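Local coordinates for protein gamma-D-glutamyl-L-lysine dipeptidyl-peptidase (Bacillus cereus ATCC 10987, PDB 3H41) that probably hydrolyses the gamma-D-glutamyl-L-lysine bond of peptidoglycan stem peptides as a cysteine peptidase, releasing L-Ala-gamma-D-Glu, at residues L18-D23 against N56-E61; D78-L83 against G98-K103. All blocks are in the same frame, centred on the assembly; numbering follows the deposited sequence. Where two conformers were deposited one is given.

In the fold
Both contacts belong to the N-terminal SH3-like part of the enzyme, and their centres lie 11 Å apart. Interaction 1 pairs the end of strand 15-19 with the start of strand 60-65; interaction 2 pairs strands 79-84 and 96-101. A probable backbone hydrogen bond from Trp19 N to Trp99 O (2.6 Å) joins them, and Leu18 CD2 packs on Val82 CG2 at 3.6 Å. Interaction 1 touches the product directly, since Glu61 O accepts a hydrogen bond from the amino group of the bound alanine. Interaction 2 lies farther from the ligand: Gly98 comes within about 4 Å of the Glu61 side chain and about 10 Å of the alanine, nearest atoms in both cases.

Interaction 1 (L18-D23 against N56-E61); sequences LWTAPD and NANKLE. With ALA (alanine), chain B.
Thr20 engages Asn58 and Lys59 with two of the three hydrogen bonds that tie residues 18-23 to residues 56-61, and all three acceptors are backbone carbonyls. Thr20 N reaches Lys59 O with a nearly straight N-H...O angle of 166°, although it approaches from above that carbonyl's plane. The second bond uses a side chain: Thr20 OG1 donates to Asn58 O over 2.7 Å, in the carbonyl plane and on a lone pair. With chi1 at 56°, the hydroxyl is set between the backbone N and the carbonyl carbon, where it can meet Asn58 O while accepting a hydrogen bond from a water. That water is also weakly linked to Lys59 NZ, whose firmer partner is Ala57 O at 2.6 Å; bends at chi2 and chi4 fold the lysine back onto its own loop. In the third bond Glu61 N donates to Leu18 O at 2.8 Å.

The paired elements are the ends of two antiparallel strands, with Trp19 and Leu60 as a non-hydrogen-bonded pair. Just before Leu60, helix 48-56 closes in a Schellman motif with Asn58, at positive phi, as its C' residue, so the carbonyls that Thr20 engages follow directly on the helix end. Across the pair, Leu60 CD2 sits over the six-membered ring of Trp19 in a CH-pi contact, 3.4 Å from the centroid and 9° off the normal. Lys59 CB touches the same indole at CZ3.

Glu61 binds substrate. Its carbonyl O accepts a hydrogen bond from N of the bound alanine at 2.7 Å, and Asp234 is a further partner of that ligand. The side chains of Glu61 and Thr20 cross at about a right angle, with Glu61 OE2 3.6 Å from Thr20 CG2, while OE1 forms a salt bridge with Arg91.

Interaction 2 (D78-L83 against G98-K103); sequences DWVKVL and GWMPEK
Val80 and Met100 face each other as a hydrogen-bonded pair: Val80 N to Met100 O and Met100 N to Val80 O are both 2.9 Å. Val82 and Gly98 exchange another two backbone bonds, of which Gly98 N to Val82 O is the longer at 3.1 Å. Beyond the strand end, Glu102 N donates to Asp78 O, which also accepts a hydrogen bond from a water that in turn accepts one from Lys103 N. Between these pairs, CA-H...O contacts run from Trp99 to Val80 O and from Lys81 to Gly98 O.

Strands 79-84 and 96-101 form a beta hairpin with a long connection, within the SH3-like domain; the N-to-C directions of the two short segments make 140°, some way from exactly antiparallel. Lys81 and Trp99 lie on one face of this pair, Val80, Val82 and Met100 on the other.

On the face of Lys81 and Trp99, the contact is CH-pi. Lys81 CB lies over the centre of the Trp99 six-membered ring, 3.5 Å from its centroid and 5° off the normal. Lys81 CG stands anti to the backbone N (chi1 -170°) and the chain is extended, drawing the aliphatic carbons across the indole, with CD near NE1. Trp79 makes a looser contact of the same kind: Pro101 CD approaches its six-membered ring off-centre, 3.6 Å from Trp79 CZ3. Trp79 also meets Trp19 in an edge-to-face (T-shaped) contact.

On the opposite face Val80, Val82 and Met100 pack together. Met100 is a selenomethionine whose SE rests 3.8 Å from Val82 CG2, while its CG lies 4.1 Å from Val80 CG2. Leu18 and Leu105 also press on Met100.

A polar group adjoins the valine as well. The Val80 and Glu102 side chains cross at about a right angle, Val80 CG1 being 3.8 Å from Glu102 OE2; Glu102 OE1 is salt-bridged to Lys75.

Interaction 1 (L18-D23 against N56-E61)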
ATOM      1  N   LEU A  18      -8.530   6.951  -0.676  1.00 12.63           N
ATOM      2  CA  LEU A  18      -9.881   6.738  -1.116  1.00 10.94           C
ATOM      3  C   LEU A  18     -10.848   6.689   0.082  1.00 13.22           C
ATOM      4  O   LEU A  18     -10.604   6.004   1.084  1.00 14.25           O
ATOM      5  CB  LEU A  18      -9.973   5.442  -1.919  1.00 10.46           C
ATOM      6  CG  LEU A  18      -9.526   5.586  -3.397  1.00 15.57           C
ATOM      7  CD1 LEU A  18      -8.036   5.836  -3.502  1.00 19.00           C
ATOM      8  CD2 LEU A  18      -9.943   4.301  -4.134  1.00 16.52           C
ATOM      9  N   TRP A  19     -11.950   7.400  -0.067  1.00 11.04           N
ATOM     10  CA  TRP A  19     -12.939   7.636   1.015  1.00 14.02           C
ATOM     11  C   TRP A  19     -14.189   6.791   0.764  1.00 14.83           C
ATOM     12  O   TRP A  19     -14.490   6.483  -0.385  1.00 14.13           O
ATOM     13  CB  TRP A  19     -13.295   9.139   1.101  1.00 16.17           C
ATOM     14  CG  TRP A  19     -12.109   9.940   1.550  1.00 10.04           C
ATOM     15  CD1 TRP A  19     -11.002  10.201   0.807  1.00 14.97           C
ATOM     16  CD2 TRP A  19     -11.841  10.492   2.860  1.00 10.71           C
ATOM     17  NE1 TRP A  19     -10.083  10.886   1.534  1.00 11.73           N
ATOM     18  CE2 TRP A  19     -10.565  11.095   2.799  1.00 10.84           C
ATOM     19  CE3 TRP A  19     -12.570  10.584   4.056  1.00 14.73           C
ATOM     20  CZ2 TRP A  19      -9.977  11.753   3.902  1.00 12.65           C
ATOM     21  CZ3 TRP A  19     -11.991  11.211   5.142  1.00 11.54           C
ATOM     22  CH2 TRP A  19     -10.711  11.812   5.057  1.00 17.11           C
ATOM     23  N   THR A  20     -14.911   6.438   1.830  1.00 14.00           N
ATOM     24  CA  THR A  20     -16.136   5.680   1.705  1.00 14.74           C
ATOM     25  C   THR A  20     -17.259   6.555   1.158  1.00 13.64           C
ATOM     26  O   THR A  20     -18.248   6.044   0.711  1.00 17.90           O
ATOM     27  CB  THR A  20     -16.591   5.118   3.065  1.00 14.42           C
ATOM     28  OG1 THR A  20     -16.718   6.205   4.001  1.00 13.99           O
ATOM     29  CG2 THR A  20     -15.574   4.084   3.563  1.00 10.07           C
ATOM     30  N   ALA A  21     -17.115   7.872   1.193  1.00 15.15           N
ATOM     31  CA  ALA A  21     -18.102   8.770   0.602  1.00 13.88           C
ATOM     32  C   ALA A  21     -17.342   9.966   0.132  1.00 16.69           C
ATOM     33  O   ALA A  21     -16.296  10.260   0.697  1.00 17.87           O
ATOM     34  CB  ALA A  21     -19.170   9.196   1.647  1.00 15.60           C
ATOM     35  N   PRO A  22     -17.846  10.667  -0.888  1.00 14.92           N
ATOM     36  CA  PRO A  22     -17.159  11.889  -1.295  1.00 16.63           C
ATOM     37  C   PRO A  22     -17.438  13.043  -0.305  1.00 16.53           C
ATOM     38  O   PRO A  22     -18.293  12.890   0.583  1.00 17.14           O
ATOM     39  CB  PRO A  22     -17.776  12.175  -2.671  1.00 19.67           C
ATOM     40  CG  PRO A  22     -19.173  11.611  -2.550  1.00 18.79           C
ATOM     41  CD  PRO A  22     -19.091  10.434  -1.661  1.00 16.11           C
ATOM     42  N   ASP A  23     -16.653  14.114  -0.410  1.00 17.60           N
ATOM     43  CA  ASP A  23     -16.886  15.334   0.387  0.50 20.24           C
ATOM     44  C   ASP A  23     -16.884  15.118   1.882  1.00 20.90           C
ATOM     45  O   ASP A  23     -17.651  15.782   2.607  1.00 23.24           O
ATOM     46  CB  ASP A  23     -18.264  15.931   0.072  0.50 22.01           C
ATOM     47  CG  ASP A  23     -18.437  16.239  -1.362  0.50 21.32           C
ATOM     48  OD1 ASP A  23     -17.682  17.098  -1.844  0.50 16.26           O
ATOM     49  OD2 ASP A  23     -19.341  15.627  -1.980  0.50 20.93           O
ATOM     50  N   ASN A  56     -13.318   4.773  13.173  1.00 13.68           N
ATOM     51  CA  ASN A  56     -14.576   4.674  13.913  1.00 10.83           C
ATOM     52  C   ASN A  56     -15.756   5.340  13.221  1.00 14.12           C
ATOM     53  O   ASN A  56     -16.886   4.934  13.426  1.00 13.03           O
ATOM     54  CB  ASN A  56     -14.409   5.173  15.334  1.00 14.02           C
ATOM     55  CG  ASN A  56     -13.474   4.314  16.129  1.00 14.22           C
ATOM     56  OD1 ASN A  56     -13.108   3.221  15.699  1.00 18.03           O
ATOM     57  ND2 ASN A  56     -13.064   4.797  17.286  1.00 16.84           N
ATOM     58  N   ALA A  57     -15.511   6.351  12.393  1.00 13.98           N
ATOM     59  CA  ALA A  57     -16.566   6.934  11.559  1.00 10.41           C
ATOM     60  C   ALA A  57     -16.569   6.298  10.158  1.00 12.59           C
ATOM     61  O   ALA A  57     -17.270   6.764   9.243  1.00 15.14           O
ATOM     62  CB  ALA A  57     -16.446   8.491  11.497  1.00 12.33           C
ATOM     63  N   ASN A  58     -15.825   5.209   9.996  1.00 16.46           N
ATOM     64  CA  ASN A  58     -15.773   4.435   8.740  1.00 14.88           C
ATOM     65  C   ASN A  58     -15.599   5.311   7.492  1.00 13.69           C
ATOM     66  O   ASN A  58     -16.468   5.377   6.591  1.00 14.66           O
ATOM     67  CB  ASN A  58     -17.021   3.559   8.635  1.00 17.17           C
ATOM     68  CG  ASN A  58     -16.939   2.546   7.501  1.00 21.22           C
ATOM     69  OD1 ASN A  58     -15.861   2.058   7.140  1.00 16.53           O
ATOM     70  ND2 ASN A  58     -18.101   2.211   6.940  1.00 19.80           N
ATOM     71  N   LYS A  59     -14.483   6.020   7.464  1.00 12.29           N
ATOM     72  CA  LYS A  59     -14.251   7.079   6.484  1.00 10.84           C
ATOM     73  C   LYS A  59     -13.450   6.684   5.248  1.00 11.98           C
ATOM     74  O   LYS A  59     -13.618   7.323   4.212  1.00 11.08           O
ATOM     75  CB  LYS A  59     -13.587   8.286   7.122  1.00 12.32           C
ATOM     76  CG  LYS A  59     -14.512   9.061   8.053  1.00 13.04           C
ATOM     77  CD  LYS A  59     -15.555   9.851   7.226  1.00 18.38           C
ATOM     78  CE  LYS A  59     -16.751  10.261   8.080  1.00 28.47           C
ATOM     79  NZ  LYS A  59     -17.689   9.138   8.194  1.00 38.40           N
ATOM     80  N   LEU A  60     -12.541   5.726   5.395  1.00 11.92           N
ATOM     81  CA  LEU A  60     -11.564   5.357   4.363  1.00 12.29           C
ATOM     82  C   LEU A  60     -11.702   3.935   3.831  1.00 16.94           C
ATOM     83  O   LEU A  60     -12.153   3.017   4.518  1.00 15.17           O
ATOM     84  CB  LEU A  60     -10.146   5.514   4.903  1.00  9.14           C
ATOM     85  CG  LEU A  60      -9.739   6.881   5.460  1.00 11.35           C
ATOM     86  CD1 LEU A  60      -8.229   6.921   5.888  1.00 10.02           C
ATOM     87  CD2 LEU A  60     -10.088   8.050   4.507  1.00  9.10           C
ATOM     88  N   GLU A  61     -11.234   3.767   2.602  1.00 13.55           N
ATOM     89  CA  GLU A  61     -11.277   2.497   1.904  1.00 13.87           C
ATOM     90  C   GLU A  61      -9.900   1.911   1.720  1.00 13.63           C
ATOM     91  O   GLU A  61      -9.656   0.785   2.116  1.00 12.14           O
ATOM     92  CB  GLU A  61     -11.921   2.706   0.537  1.00 15.35           C
ATOM     93  CG  GLU A  61     -13.396   3.058   0.595  1.00 13.77           C
ATOM     94  CD  GLU A  61     -14.286   1.861   0.911  1.00 20.84           C
ATOM     95  OE1 GLU A  61     -13.801   0.818   1.433  1.00 15.96           O
ATOM     96  OE2 GLU A  61     -15.497   1.975   0.630  1.00 26.15           O
TER
HETATM   97  N   ALA B 501      -9.998  -1.382   3.710  1.00 19.96           N
HETATM   98  CA  ALA B 501      -9.271  -1.075   5.020  1.00 24.53           C
HETATM   99  C   ALA B 501      -9.546  -2.163   6.051  1.00 24.79           C
HETATM  100  O   ALA B 501     -10.605  -2.804   6.016  1.00 22.52           O
HETATM  101  CB  ALA B 501      -9.715   0.270   5.587  1.00 24.67           C
HETATM  102  O   HOH W   1     -18.500   7.836   5.122  1.00 35.07           O

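Interaction 2 (D78-L83 against G98-K103)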
ATOM      1  N   ASP A  78     -16.455  17.541  -7.485  1.00 28.28           N
ATOM      2  CA  ASP A  78     -14.997  17.395  -7.643  1.00 27.20           C
ATOM      3  C   ASP A  78     -14.476  15.976  -7.322  1.00 24.36           C
ATOM      4  O   ASP A  78     -13.282  15.714  -7.453  1.00 24.41           O
ATOM      5  CB  ASP A  78     -14.274  18.394  -6.732  1.00 28.28           C
ATOM      6  CG  ASP A  78     -14.532  19.847  -7.117  1.00 34.40           C
ATOM      7  OD1 ASP A  78     -14.639  20.160  -8.320  1.00 33.42           O
ATOM      8  OD2 ASP A  78     -14.614  20.694  -6.206  1.00 44.41           O
ATOM      9  N   TRP A  79     -15.362  15.082  -6.892  1.00 22.10           N
ATOM     10  CA  TRP A  79     -14.984  13.732  -6.493  1.00 18.36           C
ATOM     11  C   TRP A  79     -15.381  12.677  -7.511  1.00 19.70           C
ATOM     12  O   TRP A  79     -16.436  12.769  -8.133  1.00 18.87           O
ATOM     13  CB  TRP A  79     -15.622  13.398  -5.149  1.00 19.96           C
ATOM     14  CG  TRP A  79     -15.054  14.204  -4.029  1.00 18.01           C
ATOM     15  CD1 TRP A  79     -15.328  15.507  -3.753  1.00 18.88           C
ATOM     16  CD2 TRP A  79     -14.071  13.782  -3.052  1.00 14.73           C
ATOM     17  NE1 TRP A  79     -14.625  15.911  -2.629  1.00 18.50           N
ATOM     18  CE2 TRP A  79     -13.834  14.875  -2.202  1.00 18.42           C
ATOM     19  CE3 TRP A  79     -13.405  12.580  -2.802  1.00 16.03           C
ATOM     20  CZ2 TRP A  79     -12.939  14.807  -1.125  1.00 17.47           C
ATOM     21  CZ3 TRP A  79     -12.542  12.512  -1.747  1.00 16.76           C
ATOM     22  CH2 TRP A  79     -12.311  13.623  -0.915  1.00 15.57           C
ATOM     23  N   VAL A  80     -14.528  11.660  -7.665  1.00 17.10           N
ATOM     24  CA  VAL A  80     -14.840  10.484  -8.472  1.00 15.94           C
ATOM     25  C   VAL A  80     -14.821   9.238  -7.624  1.00 18.42           C
ATOM     26  O   VAL A  80     -14.076   9.156  -6.644  1.00 16.08           O
ATOM     27  CB  VAL A  80     -13.876  10.294  -9.673  1.00 17.82           C
ATOM     28  CG1 VAL A  80     -14.263  11.271 -10.793  1.00 17.91           C
ATOM     29  CG2 VAL A  80     -12.369  10.466  -9.279  1.00 16.94           C
ATOM     30  N   LYS A  81     -15.615   8.250  -8.035  1.00 15.76           N
ATOM     31  CA  LYS A  81     -15.568   6.936  -7.477  1.00 18.91           C
ATOM     32  C   LYS A  81     -14.769   6.120  -8.473  1.00 16.92           C
ATOM     33  O   LYS A  81     -14.977   6.269  -9.688  1.00 17.67           O
ATOM     34  CB  LYS A  81     -16.967   6.366  -7.262  1.00 19.76           C
ATOM     35  CG  LYS A  81     -16.943   5.080  -6.440  1.00 22.88           C
ATOM     36  CD  LYS A  81     -18.314   4.464  -6.271  1.00 23.22           C
ATOM     37  CE  LYS A  81     -18.170   3.163  -5.504  1.00 28.89           C
ATOM     38  NZ  LYS A  81     -19.470   2.474  -5.377  1.00 31.71           N
ATOM     39  N   VAL A  82     -13.812   5.339  -7.952  1.00 13.82           N
ATOM     40  CA  VAL A  82     -12.849   4.574  -8.760  1.00 12.14           C
ATOM     41  C   VAL A  82     -12.739   3.161  -8.236  1.00 13.97           C
ATOM     42  O   VAL A  82     -13.104   2.883  -7.090  1.00 15.28           O
ATOM     43  CB  VAL A  82     -11.447   5.272  -8.845  1.00 15.31           C
ATOM     44  CG1 VAL A  82     -11.582   6.716  -9.264  1.00 13.74           C
ATOM     45  CG2 VAL A  82     -10.672   5.223  -7.513  1.00 14.80           C
ATOM     46  N   LEU A  83     -12.335   2.251  -9.110  1.00 14.07           N
ATOM     47  CA  LEU A  83     -11.943   0.910  -8.721  1.00 15.44           C
ATOM     48  C   LEU A  83     -10.428   0.773  -8.939  1.00 16.22           C
ATOM     49  O   LEU A  83      -9.933   0.909 -10.070  1.00 14.59           O
ATOM     50  CB  LEU A  83     -12.692  -0.160  -9.546  1.00 14.85           C
ATOM     51  CG  LEU A  83     -14.210   0.024  -9.592  1.00 18.38           C
ATOM     52  CD1 LEU A  83     -14.854  -1.065 -10.497  1.00 19.72           C
ATOM     53  CD2 LEU A  83     -14.798   0.012  -8.172  1.00 17.02           C
ATOM     54  N   GLY A  98     -13.662   3.178  -4.023  1.00 14.73           N
ATOM     55  CA  GLY A  98     -13.707   4.300  -3.117  1.00 15.08           C
ATOM     56  C   GLY A  98     -13.686   5.630  -3.829  1.00 14.67           C
ATOM     57  O   GLY A  98     -13.511   5.683  -5.010  1.00 15.42           O
ATOM     58  N   TRP A  99     -13.843   6.698  -3.064  1.00 12.06           N
ATOM     59  CA  TRP A  99     -13.964   8.054  -3.588  1.00 13.59           C
ATOM     60  C   TRP A  99     -12.695   8.856  -3.350  1.00 15.35           C
ATOM     61  O   TRP A  99     -12.075   8.789  -2.265  1.00 15.04           O
ATOM     62  CB  TRP A  99     -15.156   8.760  -2.927  1.00 14.35           C
ATOM     63  CG  TRP A  99     -16.474   8.168  -3.269  1.00 13.76           C
ATOM     64  CD1 TRP A  99     -17.104   7.132  -2.649  1.00 17.94           C
ATOM     65  CD2 TRP A  99     -17.367   8.624  -4.304  1.00 14.98           C
ATOM     66  NE1 TRP A  99     -18.320   6.883  -3.274  1.00 15.35           N
ATOM     67  CE2 TRP A  99     -18.503   7.793  -4.280  1.00 22.62           C
ATOM     68  CE3 TRP A  99     -17.292   9.638  -5.258  1.00 15.42           C
ATOM     69  CZ2 TRP A  99     -19.573   7.956  -5.164  1.00 20.63           C
ATOM     70  CZ3 TRP A  99     -18.360   9.799  -6.146  1.00 21.03           C
ATOM     71  CH2 TRP A  99     -19.480   8.965  -6.090  1.00 19.61           C
HETATM   72  N   MSE A 100     -12.298   9.602  -4.374  1.00 14.54           N
HETATM   73  CA  MSE A 100     -11.093  10.413  -4.338  1.00 15.65           C
HETATM   74  C   MSE A 100     -11.265  11.698  -5.172  1.00 15.91           C
HETATM   75  O   MSE A 100     -12.127  11.750  -6.057  1.00 17.24           O
HETATM   76  CB  MSE A 100      -9.905   9.587  -4.833  1.00 16.72           C
HETATM   77  CG  MSE A 100     -10.026   9.081  -6.279  1.00 20.60           C
HETATM   78 SE   MSE A 100      -8.362   8.225  -6.864  0.75  8.01          SE
HETATM   79  CE  MSE A 100      -7.324   9.791  -6.895  1.00 10.85           C
ATOM     80  N   PRO A 101     -10.460  12.742  -4.896  1.00 15.89           N
ATOM     81  CA  PRO A 101     -10.558  13.943  -5.758  1.00 15.18           C
ATOM     82  C   PRO A 101     -10.120  13.673  -7.167  1.00 18.50           C
ATOM     83  O   PRO A 101      -9.064  13.079  -7.381  1.00 17.14           O
ATOM     84  CB  PRO A 101      -9.612  14.938  -5.100  1.00 16.05           C
ATOM     85  CG  PRO A 101      -9.526  14.484  -3.653  1.00 17.67           C
ATOM     86  CD  PRO A 101      -9.594  12.994  -3.730  1.00 15.08           C
ATOM     87  N   GLU A 102     -10.924  14.113  -8.124  1.00 18.19           N
ATOM     88  CA  GLU A 102     -10.570  13.964  -9.542  1.00 18.98           C
ATOM     89  C   GLU A 102      -9.212  14.571  -9.885  1.00 17.88           C
ATOM     90  O   GLU A 102      -8.507  14.079 -10.769  1.00 15.35           O
ATOM     91  CB  GLU A 102     -11.654  14.566 -10.446  1.00 18.19           C
ATOM     92  CG  GLU A 102     -11.462  14.086 -11.887  1.00 26.73           C
ATOM     93  CD  GLU A 102     -12.677  14.344 -12.768  1.00 39.25           C
ATOM     94  OE1 GLU A 102     -13.315  15.397 -12.586  1.00 37.51           O
ATOM     95  OE2 GLU A 102     -12.973  13.490 -13.634  1.00 44.54           O
ATOM     96  N   LYS A 103      -8.850  15.639  -9.197  1.00 14.03           N
ATOM     97  CA  LYS A 103      -7.596  16.314  -9.448  1.00 18.68           C
ATOM     98  C   LYS A 103      -6.358  15.513  -9.090  1.00 18.15           C
ATOM     99  O   LYS A 103      -5.253  15.937  -9.441  1.00 15.22           O
ATOM    100  CB  LYS A 103      -7.531  17.665  -8.730  1.00 16.42           C
ATOM    101  CG  LYS A 103      -7.561  17.606  -7.203  1.00 28.62           C
ATOM    102  CD  LYS A 103      -7.701  19.012  -6.634  1.00 38.15           C
ATOM    103  CE  LYS A 103      -7.614  19.045  -5.128  1.00 39.23           C
ATOM    104  NZ  LYS A 103      -7.815  20.441  -4.589  1.00 39.75           N
TER
HETATM  105  O   HOH W   2     -10.898  17.390  -7.624  1.00 22.03           O